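Local structure of putative S41 protease (Bacteroides fragilis NCTC 9343, 3K50) at residues A[112-115]-A[121-124]; A[187-192]-A[395-400]; A[319-324]-A[390-395]. The protein is of unknown function but, as a putative S41-family peptidase carrying a PDZ domain, probably cleaves peptide bonds by serine-protease chemistry. All coordinates share one frame; numbering follows the deposited sequence.

Contact 1. Residues A[112-115]-A[121-124]; sequences HWIM and YITK
Within the PDZ domain, Ile114 on strand 113-117 meets Ile122 in the loop that the chain enters soon after that strand. The two isoleucines cross at about a right angle, and the touching is done by methyl ends: CD1 of Ile122 lies 3.9 Å from CG2 of Ile114. The same CD1 methyl also sits 3.6 Å from the carbonyl O of Ile114, so it rests partly on backbone and partly on side chain. Ile122 gets there because its CG1 is anti to the carbonyl carbon (chi1 -55°) and the chain then runs on extended (chi2 172°), carrying CD1 toward the strand.

No direct hydrogen bond links the two segments; a water does the polar work. It accepts from Ile122 N at 2.9 Å and is 2.6 Å from Met115 O, to which it can donate, though it has other acceptors in reach. The water also lies at the edge of the Tyr121 ring, in its plane. Met115 O itself approaches that ring obliquely, 4.4 Å from Tyr121 CD1, while the Met115 side chain leaves its backbone away from the loop and packs on Val157 and Pro159 of strand 154-165.

Leu130, from the loop before strand 136-146, packs against both isoleucines, which are themselves buried. Ile114 and Ile122 are both hydrogen-bonded through their backbones to strand 90-97, at Ala92 and Tyr90. Strand 113-117 is thus the middle strand of the five-stranded antiparallel sheet of the PDZ domain, with the 121-124 loop folded back beside its neighbour 90-97.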
loop_
_atom_site.group_PDB
_atom_site.type_symbol
_atom_site.label_atom_id
_atom_site.label_comp_id
_atom_site.label_asym_id
_atom_site.label_seq_id
_atom_site.Cartn_x
_atom_site.Cartn_y
_atom_site.Cartn_z
ATOM N N HIS A 112 -8.529 10.348 15.362
ATOM C CA HIS A 112 -8.286 11.617 16.014
ATOM C C HIS A 112 -8.114 12.681 14.957
ATOM O O HIS A 112 -7.622 12.421 13.850
ATOM C CB HIS A 112 -7.017 11.601 16.847
ATOM C CG HIS A 112 -7.187 10.988 18.193
ATOM N ND1 HIS A 112 -6.231 10.187 18.765
ATOM C CD2 HIS A 112 -8.204 11.064 19.087
ATOM C CE1 HIS A 112 -6.647 9.798 19.952
ATOM N NE2 HIS A 112 -7.842 10.315 20.169
ATOM N N TRP A 113 -8.487 13.894 15.326
ATOM C CA TRP A 113 -8.363 15.045 14.443
ATOM C C TRP A 113 -7.455 16.052 15.113
ATOM O O TRP A 113 -7.636 16.318 16.303
ATOM C CB TRP A 113 -9.699 15.726 14.248
ATOM C CG TRP A 113 -10.769 14.931 13.579
ATOM C CD1 TRP A 113 -11.457 13.901 14.105
ATOM C CD2 TRP A 113 -11.346 15.187 12.295
ATOM N NE1 TRP A 113 -12.417 13.461 13.221
ATOM C CE2 TRP A 113 -12.367 14.235 12.099
ATOM C CE3 TRP A 113 -11.080 16.103 11.277
ATOM C CZ2 TRP A 113 -13.115 14.167 10.927
ATOM C CZ3 TRP A 113 -11.851 16.062 10.130
ATOM C CH2 TRP A 113 -12.865 15.086 9.967
ATOM N N ILE A 114 -6.449 16.546 14.397
ATOM C CA ILE A 114 -5.585 17.611 14.908
ATOM C C ILE A 114 -6.292 18.929 14.543
ATOM O O ILE A 114 -6.581 19.188 13.366
ATOM C CB ILE A 114 -4.189 17.575 14.326
ATOM C CG1 ILE A 114 -3.480 16.256 14.621
ATOM C CG2 ILE A 114 -3.325 18.661 14.947
ATOM C CD1 ILE A 114 -2.066 16.184 13.971
HETATM N N MSE A 115 -6.584 19.747 15.547
HETATM C CA MSE A 115 -7.347 21.003 15.363
HETATM C C MSE A 115 -6.529 22.293 15.501
HETATM O O MSE A 115 -6.894 23.317 14.904
HETATM C CB MSE A 115 -8.503 21.066 16.351
HETATM C CG MSE A 115 -9.447 19.904 16.253
HETATM SE SE MSE A 115 -10.851 19.998 17.540
HETATM C CE MSE A 115 -12.112 21.257 16.632
ATOM N N TYR A 121 -4.146 27.888 14.099
ATOM C CA TYR A 121 -4.909 27.047 13.190
ATOM C C TYR A 121 -4.034 26.395 12.138
ATOM O O TYR A 121 -2.905 26.814 11.898
ATOM C CB TYR A 121 -5.998 27.865 12.499
ATOM C CG TYR A 121 -7.082 28.296 13.448
ATOM C CD1 TYR A 121 -8.038 27.392 13.897
ATOM C CD2 TYR A 121 -7.154 29.599 13.898
ATOM C CE1 TYR A 121 -9.027 27.772 14.774
ATOM C CE2 TYR A 121 -8.149 29.995 14.772
ATOM C CZ TYR A 121 -9.077 29.080 15.208
ATOM O OH TYR A 121 -10.061 29.481 16.083
ATOM N N ILE A 122 -4.530 25.320 11.561
ATOM C CA ILE A 122 -3.816 24.690 10.466
ATOM C C ILE A 122 -4.408 25.321 9.218
ATOM O O ILE A 122 -5.621 25.321 9.020
ATOM C CB ILE A 122 -3.967 23.176 10.410
ATOM C CG1 ILE A 122 -3.555 22.539 11.766
ATOM C CG2 ILE A 122 -3.136 22.663 9.268
ATOM C CD1 ILE A 122 -3.858 21.007 11.872
ATOM N N THR A 123 -3.529 25.892 8.404
ATOM C CA THR A 123 -3.881 26.565 7.187
ATOM C C THR A 123 -3.028 25.913 6.105
ATOM O O THR A 123 -2.053 25.209 6.423
ATOM C CB THR A 123 -3.498 28.054 7.291
ATOM O OG1 THR A 123 -2.061 28.180 7.266
ATOM C CG2 THR A 123 -4.052 28.711 8.607
ATOM N N LYS A 124 -3.362 26.147 4.837
ATOM C CA LYS A 124 -2.577 25.580 3.728
ATOM C C LYS A 124 -1.101 26.032 3.765
ATOM O O LYS A 124 -0.182 25.263 3.374
ATOM C CB LYS A 124 -3.232 25.896 2.375
ATOM C CG LYS A 124 -4.429 25.023 2.045
ATOM C CD LYS A 124 -3.982 23.630 1.606
ATOM C CE LYS A 124 -5.141 22.715 1.268
ATOM N NZ LYS A 124 -4.633 21.367 0.817
HETATM O O HOH W 1 -7.090 24.333 12.505
#

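Contact 2. Residues A[187-192]-A[395-400]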
loop_
_atom_site.group_PDB
_atom_site.type_symbol
_atom_site.label_atom_id
_atom_site.label_comp_id
_atom_site.label_asym_id
_atom_site.label_seq_id
_atom_site.Cartn_x
_atom_site.Cartn_y
_atom_site.Cartn_z
ATOM N N LYS A 187 -18.307 -17.444 13.494
ATOM C CA LYS A 187 -17.118 -17.525 12.669
ATOM C C LYS A 187 -15.934 -17.013 13.473
ATOM O O LYS A 187 -16.103 -16.261 14.427
ATOM C CB LYS A 187 -17.309 -16.679 11.433
ATOM C CG LYS A 187 -18.463 -17.126 10.538
ATOM C CD LYS A 187 -18.845 -16.035 9.546
ATOM C CE LYS A 187 -19.876 -16.527 8.506
ATOM N NZ LYS A 187 -19.250 -17.465 7.486
ATOM N N LYS A 188 -14.736 -17.432 13.089
ATOM C CA LYS A 188 -13.508 -16.965 13.734
ATOM C C LYS A 188 -12.746 -16.251 12.605
ATOM O O LYS A 188 -12.256 -16.873 11.654
ATOM C CB LYS A 188 -12.744 -18.094 14.389
ATOM C CG LYS A 188 -13.625 -18.936 15.402
ATOM C CD LYS A 188 -12.808 -19.995 16.204
ATOM C CE LYS A 188 -13.710 -21.027 17.010
ATOM N N VAL A 189 -12.724 -14.930 12.712
ATOM C CA VAL A 189 -12.241 -14.057 11.662
ATOM C C VAL A 189 -10.858 -13.493 11.914
ATOM O O VAL A 189 -10.607 -12.767 12.901
ATOM C CB VAL A 189 -13.235 -12.897 11.400
ATOM C CG1 VAL A 189 -12.822 -12.156 10.083
ATOM C CG2 VAL A 189 -14.662 -13.397 11.277
ATOM N N GLY A 190 -9.941 -13.848 11.009
ATOM C CA GLY A 190 -8.601 -13.288 11.057
ATOM C C GLY A 190 -8.619 -11.919 10.380
ATOM O O GLY A 190 -9.145 -11.797 9.285
ATOM N N TYR A 191 -8.056 -10.900 11.026
ATOM C CA TYR A 191 -7.976 -9.562 10.424
ATOM C C TYR A 191 -6.488 -9.176 10.349
ATOM O O TYR A 191 -5.767 -9.210 11.357
ATOM C CB TYR A 191 -8.755 -8.504 11.237
ATOM C CG TYR A 191 -8.467 -7.084 10.772
ATOM C CD1 TYR A 191 -9.037 -6.602 9.600
ATOM C CD2 TYR A 191 -7.635 -6.251 11.482
ATOM C CE1 TYR A 191 -8.801 -5.328 9.144
ATOM C CE2 TYR A 191 -7.351 -4.954 11.014
ATOM C CZ TYR A 191 -7.941 -4.510 9.868
ATOM O OH TYR A 191 -7.680 -3.286 9.385
ATOM N N LEU A 192 -6.042 -8.831 9.164
ATOM C CA LEU A 192 -4.686 -8.376 8.975
ATOM C C LEU A 192 -4.600 -7.100 8.162
ATOM O O LEU A 192 -4.990 -7.074 7.008
ATOM C CB LEU A 192 -3.863 -9.460 8.262
ATOM C CG LEU A 192 -2.385 -9.216 7.919
ATOM C CD1 LEU A 192 -1.546 -9.178 9.197
ATOM C CD2 LEU A 192 -1.882 -10.284 7.018
ATOM N N LYS A 395 -20.401 -7.855 8.059
ATOM C CA LYS A 395 -21.810 -7.946 7.780
ATOM C C LYS A 395 -22.060 -8.791 6.528
ATOM O O LYS A 395 -22.994 -9.615 6.489
ATOM C CB LYS A 395 -22.453 -6.552 7.608
ATOM C CG LYS A 395 -22.625 -5.709 8.916
ATOM C CD LYS A 395 -23.477 -4.450 8.558
ATOM C CE LYS A 395 -23.636 -3.367 9.671
ATOM N NZ LYS A 395 -23.510 -3.936 11.014
ATOM N N ILE A 396 -21.276 -8.560 5.488
ATOM C CA ILE A 396 -21.465 -9.298 4.235
ATOM C C ILE A 396 -21.272 -10.812 4.443
ATOM O O ILE A 396 -22.084 -11.580 4.005
ATOM C CB ILE A 396 -20.547 -8.777 3.142
ATOM C CG1 ILE A 396 -21.088 -7.421 2.649
ATOM C CG2 ILE A 396 -20.474 -9.759 1.951
ATOM C CD1 ILE A 396 -19.993 -6.389 2.206
HETATM N N MSE A 397 -20.258 -11.220 5.196
HETATM C CA MSE A 397 -20.037 -12.643 5.403
HETATM C C MSE A 397 -21.142 -13.249 6.265
HETATM O O MSE A 397 -21.352 -14.444 6.253
HETATM C CB MSE A 397 -18.646 -12.898 6.014
HETATM C CG MSE A 397 -18.528 -12.534 7.480
HETATM SE SE MSE A 397 -16.781 -12.849 8.266
HETATM C CE MSE A 397 -15.721 -11.533 7.231
ATOM N N SER A 398 -21.845 -12.441 7.031
ATOM C CA SER A 398 -22.903 -12.955 7.887
ATOM C C SER A 398 -24.270 -12.816 7.250
ATOM O O SER A 398 -25.259 -13.182 7.873
ATOM C CB SER A 398 -22.941 -12.153 9.201
ATOM O OG SER A 398 -21.812 -12.371 9.956
ATOM N N GLY A 399 -24.349 -12.230 6.067
ATOM C CA GLY A 399 -25.627 -11.977 5.382
ATOM C C GLY A 399 -26.467 -10.832 5.886
ATOM O O GLY A 399 -27.633 -10.751 5.544
ATOM N N ILE A 400 -25.898 -9.966 6.717
ATOM C CA ILE A 400 -26.579 -8.819 7.325
ATOM C C ILE A 400 -26.738 -7.777 6.245
ATOM O O ILE A 400 -27.806 -7.136 6.127
ATOM C CB ILE A 400 -25.802 -8.248 8.554
ATOM C CG1 ILE A 400 -25.770 -9.273 9.694
ATOM C CG2 ILE A 400 -26.472 -6.965 9.092
ATOM C CD1 ILE A 400 -24.645 -9.115 10.770
HETATM O O HOH W 2 -19.994 -16.473 4.905
#
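Where Lys187 and Val189 of strand 187-194 face Met397, the backbones stand well apart, the nearest alpha carbons being Lys187 CA and Ser398 CA at 8.8 Å, beside the last turn of helix 388-398. That turn closes in a Schellman motif: Gly399 takes a positive phi of 76°, Ile400 N bonds back to Lys395 O at 2.9 Å, and Gly399 N bonds to Ile396 O.

Met397, a selenomethionine, bridges the gap. Its CG lies between the backbone N and the carbonyl carbon (chi1 74°), and the chain reaches from there to the strand. SE touches Val189 CG2 at 3.7 Å, and beyond it the terminal CE methyl approaches Val189 CG1 at 4.1 Å, so both branches of the valine take part. Lys187 and Met397 slide past each other in opposite directions, with Lys187 CD 4.0 Å from SE.

Further along the lysine, CE rests 3.4 Å from Met397 O. A bend at chi4 (-73°) turns the ammonium to where water 2 joins it to that carbonyl: the water accepts from Lys187 NZ at 2.9 Å and donates to Met397 O at 2.8 Å. The stronger partner of NZ is Glu226, with which it forms a salt bridge, so the water is a secondary link to the helix end.

Met397 also packs on Val228 of strand 226-230 and Tyr294 of strand 292-297, while Ser398 OG bonds to Leu394 O and Asn185 ND2. The helix end thus lies across several strands of the mixed sheet, near the turn between strands 176-184 and 187-194.

Contact 3. Residues A[319-324]-A[390-395]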
loop_
_atom_site.group_PDB
_atom_site.type_symbol
_atom_site.label_atom_id
_atom_site.label_comp_id
_atom_site.label_asym_id
_atom_site.label_seq_id
_atom_site.Cartn_x
_atom_site.Cartn_y
_atom_site.Cartn_z
ATOM N N VAL A 319 -13.507 -11.284 -2.235
ATOM C CA VAL A 319 -14.526 -10.255 -2.199
ATOM C C VAL A 319 -13.820 -8.971 -1.906
ATOM O O VAL A 319 -13.142 -8.880 -0.915
ATOM C CB VAL A 319 -15.569 -10.553 -1.076
ATOM C CG1 VAL A 319 -16.496 -9.362 -0.854
ATOM C CG2 VAL A 319 -16.362 -11.913 -1.353
ATOM N N LEU A 320 -13.995 -7.987 -2.772
ATOM C CA LEU A 320 -13.366 -6.696 -2.686
ATOM C C LEU A 320 -14.336 -5.672 -2.132
ATOM O O LEU A 320 -15.420 -5.533 -2.644
ATOM C CB LEU A 320 -12.866 -6.246 -4.051
ATOM C CG LEU A 320 -11.873 -7.173 -4.765
ATOM C CD1 LEU A 320 -11.475 -6.542 -6.097
ATOM C CD2 LEU A 320 -10.663 -7.487 -3.860
ATOM N N ILE A 321 -13.906 -4.996 -1.055
ATOM C CA ILE A 321 -14.693 -3.995 -0.337
ATOM C C ILE A 321 -13.895 -2.718 -0.228
ATOM O O ILE A 321 -12.756 -2.745 0.189
ATOM C CB ILE A 321 -15.070 -4.508 1.075
ATOM C CG1 ILE A 321 -16.054 -5.675 0.979
ATOM C CG2 ILE A 321 -15.752 -3.385 1.958
ATOM C CD1 ILE A 321 -16.228 -6.412 2.303
ATOM N N GLY A 322 -14.461 -1.591 -0.670
ATOM C CA GLY A 322 -13.718 -0.298 -0.598
ATOM C C GLY A 322 -13.922 0.464 -1.882
ATOM O O GLY A 322 -15.039 0.559 -2.330
ATOM N N THR A 323 -12.827 0.954 -2.494
ATOM C CA THR A 323 -12.900 1.712 -3.741
ATOM C C THR A 323 -11.954 1.056 -4.739
ATOM O O THR A 323 -11.139 0.235 -4.364
ATOM C CB THR A 323 -12.623 3.212 -3.553
ATOM O OG1 THR A 323 -11.378 3.424 -2.889
ATOM C CG2 THR A 323 -13.789 3.925 -2.747
ATOM N N LYS A 324 -12.050 1.425 -5.994
ATOM C CA LYS A 324 -11.251 0.777 -7.051
ATOM C C LYS A 324 -9.736 0.846 -6.813
ATOM O O LYS A 324 -9.224 1.868 -6.278
ATOM C CB LYS A 324 -11.704 1.395 -8.397
ATOM C CG LYS A 324 -11.066 0.816 -9.584
ATOM C CD LYS A 324 -11.924 0.756 -10.853
ATOM C CE LYS A 324 -11.841 1.916 -11.818
ATOM N NZ LYS A 324 -11.874 1.300 -13.263
ATOM N N LEU A 390 -14.069 -2.787 7.644
ATOM C CA LEU A 390 -14.060 -4.102 8.311
ATOM C C LEU A 390 -15.501 -4.467 8.689
ATOM O O LEU A 390 -15.906 -5.549 8.484
ATOM C CB LEU A 390 -13.144 -4.118 9.533
ATOM C CG LEU A 390 -13.276 -5.303 10.524
ATOM C CD1 LEU A 390 -12.986 -6.629 9.813
ATOM C CD2 LEU A 390 -12.374 -5.115 11.695
ATOM N N ASN A 391 -16.266 -3.521 9.210
ATOM C CA ASN A 391 -17.653 -3.770 9.553
ATOM C C ASN A 391 -18.436 -4.286 8.339
ATOM O O ASN A 391 -19.285 -5.157 8.463
ATOM C CB ASN A 391 -18.325 -2.514 10.072
ATOM C CG ASN A 391 -19.694 -2.804 10.632
ATOM O OD1 ASN A 391 -20.671 -2.602 9.957
ATOM N ND2 ASN A 391 -19.747 -3.390 11.816
ATOM N N ALA A 392 -18.180 -3.705 7.173
ATOM C CA ALA A 392 -18.865 -4.125 5.938
ATOM C C ALA A 392 -18.595 -5.590 5.643
ATOM O O ALA A 392 -19.528 -6.345 5.316
ATOM C CB ALA A 392 -18.455 -3.240 4.735
ATOM N N ALA A 393 -17.324 -5.993 5.708
ATOM C CA ALA A 393 -16.935 -7.344 5.465
ATOM C C ALA A 393 -17.637 -8.266 6.438
ATOM O O ALA A 393 -18.163 -9.302 6.052
ATOM C CB ALA A 393 -15.407 -7.530 5.629
ATOM N N LEU A 394 -17.609 -7.902 7.704
ATOM C CA LEU A 394 -18.242 -8.744 8.742
ATOM C C LEU A 394 -19.736 -8.910 8.505
ATOM O O LEU A 394 -20.280 -9.974 8.736
ATOM C CB LEU A 394 -17.998 -8.169 10.118
ATOM C CG LEU A 394 -16.529 -8.127 10.604
ATOM C CD1 LEU A 394 -16.467 -7.263 11.892
ATOM C CD2 LEU A 394 -15.939 -9.501 10.837
ATOM N N LYS A 395 -20.401 -7.855 8.059
ATOM C CA LYS A 395 -21.810 -7.946 7.780
ATOM C C LYS A 395 -22.060 -8.791 6.528
ATOM O O LYS A 395 -22.994 -9.615 6.489
ATOM C CB LYS A 395 -22.453 -6.552 7.608
ATOM C CG LYS A 395 -22.625 -5.709 8.916
ATOM C CD LYS A 395 -23.477 -4.450 8.558
ATOM C CE LYS A 395 -23.636 -3.367 9.671
ATOM N NZ LYS A 395 -23.510 -3.936 11.014
#
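The helix turn that receives Ile321 on Ala392 and Ala393 is drawn together by the bond from Lys395 N to Asn391 O, 2.9 Å long, with Leu394 N to Leu390 O alongside at 3.0 Å. These are regular helical bonds within helix 388-398; between the helix and strand 317-322 the contact is wholly apolar.

Ile321 is the single strand side chain involved, and it uses two methyls. CG1 is anti to the carbonyl carbon (chi1 -68°) and the chain continues extended (chi2 168°), which sends CD1 straight onto the helix backbone. There it lies 3.4 Å from Ala393 CA, closer than carbons usually come, and 3.6 Å from Ala393 CB. The other branch, CG2, meets Ala392 CB at 3.9 Å. One isoleucine therefore straddles two successive alanines, gripping a side chain with one branch and mainly the main chain with the other. With only methyl groups on the helix here, the backbones can approach until Ile321 CA and Ala393 CA are 7.1 Å apart. All three residues are buried. One turn on, Ile396 CD1 of the same helix reaches Ile321 CD1 as well, at 3.8 Å. Just past the isoleucine, Gly322 adopts a positive phi and the chain leaves the strand.

Ile321 packs in addition on Tyr294 and Leu296 of strand 292-297, to which it is joined by backbone bonds with Val295 and Thr297. Leu390 and Leu394 point away from strand 317-322 and touch Ile182 and Trp184, so helix 388-398 spans the mixed sheet from strand 317-322 to the outermost strand, 176-184.

Overall arrangement
From the N terminus, the chain first reaches contact 1, which closes a short local loop in the PDZ domain before either of the others begins. Contact 2 opens next, on strand 187-194, and is closed about 200 residues later by the C-terminal end of helix 388-398. Contact 3 opens and closes within that long loop, bringing strand 317-322 to the preceding turns of the same helix; the two share Lys395. Their centres are about 10 Å apart and they touch, for example through Val189 and Leu394, so together they seat the helix on the mixed sheet. Contact 1 stands apart, its centre about 35 Å from that of contact 2 and about 29 Å from that of contact 3.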